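Local structure of cytochrome P450 (CYP102L1) (6N6Q) at residues Y330-I335 with F424-M429. The protein is a phage-encoded, heme-containing cytochrome P450 that probably activates dioxygen at its iron to oxidise an organic substrate. Numbering follows the deposited sequence.
Sequences YLRLVI and FAQHEM. With HEM (protoporphyrin IX containing Fe), chain E.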
loop_
_atom_site.group_PDB
_atom_site.type_symbol
_atom_site.label_atom_id
_atom_site.label_comp_id
_atom_site.label_asym_id
_atom_site.label_seq_id
_atom_site.Cartn_x
_atom_site.Cartn_y
_atom_site.Cartn_z
ATOM N N TYR A 330 21.133 2.146 3.256
ATOM C CA TYR A 330 21.055 0.860 2.569
ATOM C C TYR A 330 19.710 0.183 2.800
ATOM O O TYR A 330 19.162 -0.440 1.884
ATOM C CB TYR A 330 22.195 -0.053 3.011
ATOM C CG TYR A 330 22.256 -1.336 2.214
ATOM C CD1 TYR A 330 22.778 -1.349 0.927
ATOM C CD2 TYR A 330 21.784 -2.530 2.743
ATOM C CE1 TYR A 330 22.832 -2.516 0.190
ATOM C CE2 TYR A 330 21.834 -3.703 2.011
ATOM C CZ TYR A 330 22.360 -3.689 0.736
ATOM O OH TYR A 330 22.414 -4.852 0.003
ATOM N N LEU A 331 19.162 0.289 4.013
ATOM C CA LEU A 331 17.847 -0.287 4.270
ATOM C C LEU A 331 16.772 0.396 3.434
ATOM O O LEU A 331 15.806 -0.251 3.015
ATOM C CB LEU A 331 17.510 -0.198 5.757
ATOM C CG LEU A 331 16.322 -1.044 6.219
ATOM C CD1 LEU A 331 16.481 -2.484 5.752
ATOM C CD2 LEU A 331 16.177 -0.986 7.731
ATOM N N ARG A 332 16.926 1.697 3.176
ATOM C CA ARG A 332 16.018 2.380 2.261
ATOM C C ARG A 332 16.169 1.845 0.841
ATOM O O ARG A 332 15.182 1.733 0.103
ATOM C CB ARG A 332 16.273 3.886 2.306
ATOM C CG ARG A 332 15.514 4.691 1.263
ATOM C CD ARG A 332 14.005 4.521 1.398
ATOM N NE ARG A 332 13.288 5.458 0.537
ATOM C CZ ARG A 332 12.859 6.651 0.934
ATOM N NH1 ARG A 332 13.066 7.051 2.182
ATOM N NH2 ARG A 332 12.222 7.446 0.085
ATOM N N LEU A 333 17.396 1.500 0.443
ATOM C CA LEU A 333 17.605 0.927 -0.882
ATOM C C LEU A 333 17.024 -0.476 -0.985
ATOM O O LEU A 333 16.671 -0.919 -2.084
ATOM C CB LEU A 333 19.096 0.910 -1.224
ATOM C CG LEU A 333 19.766 2.271 -1.418
ATOM C CD1 LEU A 333 21.202 2.095 -1.888
ATOM C CD2 LEU A 333 18.977 3.124 -2.397
ATOM N N VAL A 334 16.921 -1.189 0.137
ATOM C CA VAL A 334 16.309 -2.514 0.118
ATOM C C VAL A 334 14.814 -2.402 -0.147
ATOM O O VAL A 334 14.251 -3.141 -0.964
ATOM C CB VAL A 334 16.596 -3.260 1.434
ATOM C CG1 VAL A 334 15.876 -4.599 1.457
ATOM C CG2 VAL A 334 18.091 -3.457 1.618
ATOM N N ILE A 335 14.146 -1.468 0.537
ATOM C CA ILE A 335 12.711 -1.291 0.346
ATOM C C ILE A 335 12.418 -0.772 -1.054
ATOM O O ILE A 335 11.421 -1.155 -1.676
ATOM C CB ILE A 335 12.140 -0.353 1.424
ATOM C CG1 ILE A 335 12.542 -0.835 2.815
ATOM C CG2 ILE A 335 10.628 -0.278 1.310
ATOM C CD1 ILE A 335 11.995 0.020 3.930
ATOM N N PHE A 424 4.651 8.432 5.298
ATOM C CA PHE A 424 4.236 7.568 6.397
ATOM C C PHE A 424 4.669 6.131 6.147
ATOM O O PHE A 424 5.192 5.463 7.048
ATOM C CB PHE A 424 2.719 7.651 6.586
ATOM C CG PHE A 424 2.217 6.956 7.824
ATOM C CD1 PHE A 424 1.973 5.592 7.823
ATOM C CD2 PHE A 424 1.975 7.672 8.984
ATOM C CE1 PHE A 424 1.508 4.954 8.958
ATOM C CE2 PHE A 424 1.511 7.040 10.123
ATOM C CZ PHE A 424 1.277 5.680 10.110
ATOM N N ALA A 425 4.457 5.636 4.926
ATOM C CA ALA A 425 4.811 4.257 4.608
ATOM C C ALA A 425 6.318 4.044 4.679
ATOM O O ALA A 425 6.789 3.061 5.261
ATOM C CB ALA A 425 4.278 3.885 3.225
ATOM N N GLN A 426 7.093 4.959 4.094
ATOM C CA GLN A 426 8.542 4.805 4.107
ATOM C C GLN A 426 9.104 4.874 5.521
ATOM O O GLN A 426 10.110 4.222 5.819
ATOM C CB GLN A 426 9.188 5.865 3.216
ATOM C CG GLN A 426 8.963 5.618 1.733
ATOM C CD GLN A 426 9.290 6.825 0.880
ATOM O OE1 GLN A 426 9.430 7.939 1.387
ATOM N NE2 GLN A 426 9.415 6.613 -0.427
ATOM N N HIS A 427 8.464 5.636 6.410
ATOM C CA HIS A 427 8.937 5.698 7.789
ATOM C C HIS A 427 8.661 4.391 8.521
ATOM O O HIS A 427 9.546 3.844 9.187
ATOM C CB HIS A 427 8.288 6.873 8.519
ATOM C CG HIS A 427 8.951 7.212 9.818
ATOM N ND1 HIS A 427 10.225 7.732 9.888
ATOM C CD2 HIS A 427 8.518 7.103 11.097
ATOM C CE1 HIS A 427 10.548 7.931 11.154
ATOM N NE2 HIS A 427 9.530 7.556 11.907
ATOM N N GLU A 428 7.437 3.869 8.404
ATOM C CA GLU A 428 7.084 2.656 9.137
ATOM C C GLU A 428 7.767 1.421 8.563
ATOM O O GLU A 428 8.046 0.473 9.304
ATOM C CB GLU A 428 5.566 2.459 9.145
ATOM C CG GLU A 428 4.956 2.241 7.773
ATOM C CD GLU A 428 3.555 1.665 7.839
ATOM O OE1 GLU A 428 3.322 0.755 8.665
ATOM O OE2 GLU A 428 2.686 2.123 7.067
ATOM N N MET A 429 8.041 1.409 7.256
ATOM C CA MET A 429 8.677 0.240 6.656
ATOM C C MET A 429 10.126 0.097 7.102
ATOM O O MET A 429 10.617 -1.027 7.251
ATOM C CB MET A 429 8.594 0.317 5.131
ATOM C CG MET A 429 7.201 0.068 4.567
ATOM S SD MET A 429 7.163 -0.028 2.766
ATOM C CE MET A 429 7.692 1.623 2.313
HETATM C CHA HEM E . -2.732 6.573 -3.128
HETATM C CHB HEM E . 0.678 3.111 -3.168
HETATM C CHC HEM E . 0.930 3.307 1.686
HETATM C CHD HEM E . -2.977 6.196 1.724
HETATM C C1A HEM E . -1.816 5.643 -3.581
HETATM C C2A HEM E . -1.501 5.329 -4.963
HETATM C C3A HEM E . -0.565 4.378 -4.970
HETATM C C4A HEM E . -0.242 4.046 -3.596
HETATM C CMA HEM E . 0.058 3.744 -6.231
HETATM C CAA HEM E . -2.134 5.967 -6.217
HETATM C CBA HEM E . -3.412 5.204 -6.556
HETATM C CGA HEM E . -3.977 5.667 -7.875
HETATM O O1A HEM E . -3.313 6.479 -8.571
HETATM O O2A HEM E . -5.097 5.221 -8.232
HETATM C C1B HEM E . 1.086 2.904 -1.864
HETATM C C2B HEM E . 2.205 2.084 -1.443
HETATM C C3B HEM E . 2.279 2.135 -0.098
HETATM C C4B HEM E . 1.203 2.991 0.369
HETATM C CMB HEM E . 3.110 1.316 -2.434
HETATM C CAB HEM E . 3.277 1.450 0.873
HETATM C CBB HEM E . 4.267 0.626 0.506
HETATM C C1C HEM E . -0.084 4.127 2.137
HETATM C C2C HEM E . -0.331 4.525 3.508
HETATM C C3C HEM E . -1.403 5.318 3.535
HETATM C C4C HEM E . -1.890 5.463 2.169
HETATM C CMC HEM E . 0.494 4.106 4.745
HETATM C CAC HEM E . -1.966 5.936 4.839
HETATM C CBC HEM E . -3.021 6.757 4.859
HETATM C C1D HEM E . -3.252 6.562 0.420
HETATM C C2D HEM E . -4.319 7.442 -0.023
HETATM C C3D HEM E . -4.250 7.546 -1.355
HETATM C C4D HEM E . -3.138 6.738 -1.817
HETATM C CMD HEM E . -5.356 8.135 0.889
HETATM C CAD HEM E . -5.191 8.384 -2.253
HETATM C CBD HEM E . -4.707 9.829 -2.310
HETATM C CGD HEM E . -5.566 10.626 -3.260
HETATM O O1D HEM E . -5.728 11.855 -3.036
HETATM O O2D HEM E . -6.097 10.037 -4.238
HETATM N NA HEM E . -1.028 4.837 -2.780
HETATM N NB HEM E . 0.501 3.439 -0.734
HETATM N NC HEM E . -1.055 4.720 1.353
HETATM N ND HEM E . -2.555 6.155 -0.705
HETATM FE FE HEM E . -1.122 4.675 -0.708
#
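M429 meets I335 and the heme along one unbranched side chain, a worked example of how a pocket residue links a cofactor to the helix behind it. Its CB lies 3.6 Å from I335 CD1, the tip of the longer isoleucine branch. CG stands anti to the carbonyl carbon (chi1 -72°) and carries the chain onward to SD. The sulfur has two apolar neighbours: HEM CBB, the end of a vinyl group, lies 3.7 Å from SD. I335 CG2 is 3.8 Å from the same M429 SD. A bend at chi3 (-63°) then brings CE to 3.6 Å from I335 CG2, so the two branches of I335 grip the methionine at its root and at its end. Beside it, the partly exposed pair R332 and Q426 also meets: Q426 CG lies above the centre of one face of the R332 guanidinium, whose plane is turned 42° from that of the Q426 amide. A425, one helical turn before M429, adds its CB at 3.5 Å from HEM CAB, at the base of the same vinyl, while E428 OE2 is held by a hydrogen bond to S283 on helix 265-296. In the cytochrome P450 fold, helices 329-341 and 422-439 correspond to the K and L helices, and their packing here backs the proximal side of the heme pocket.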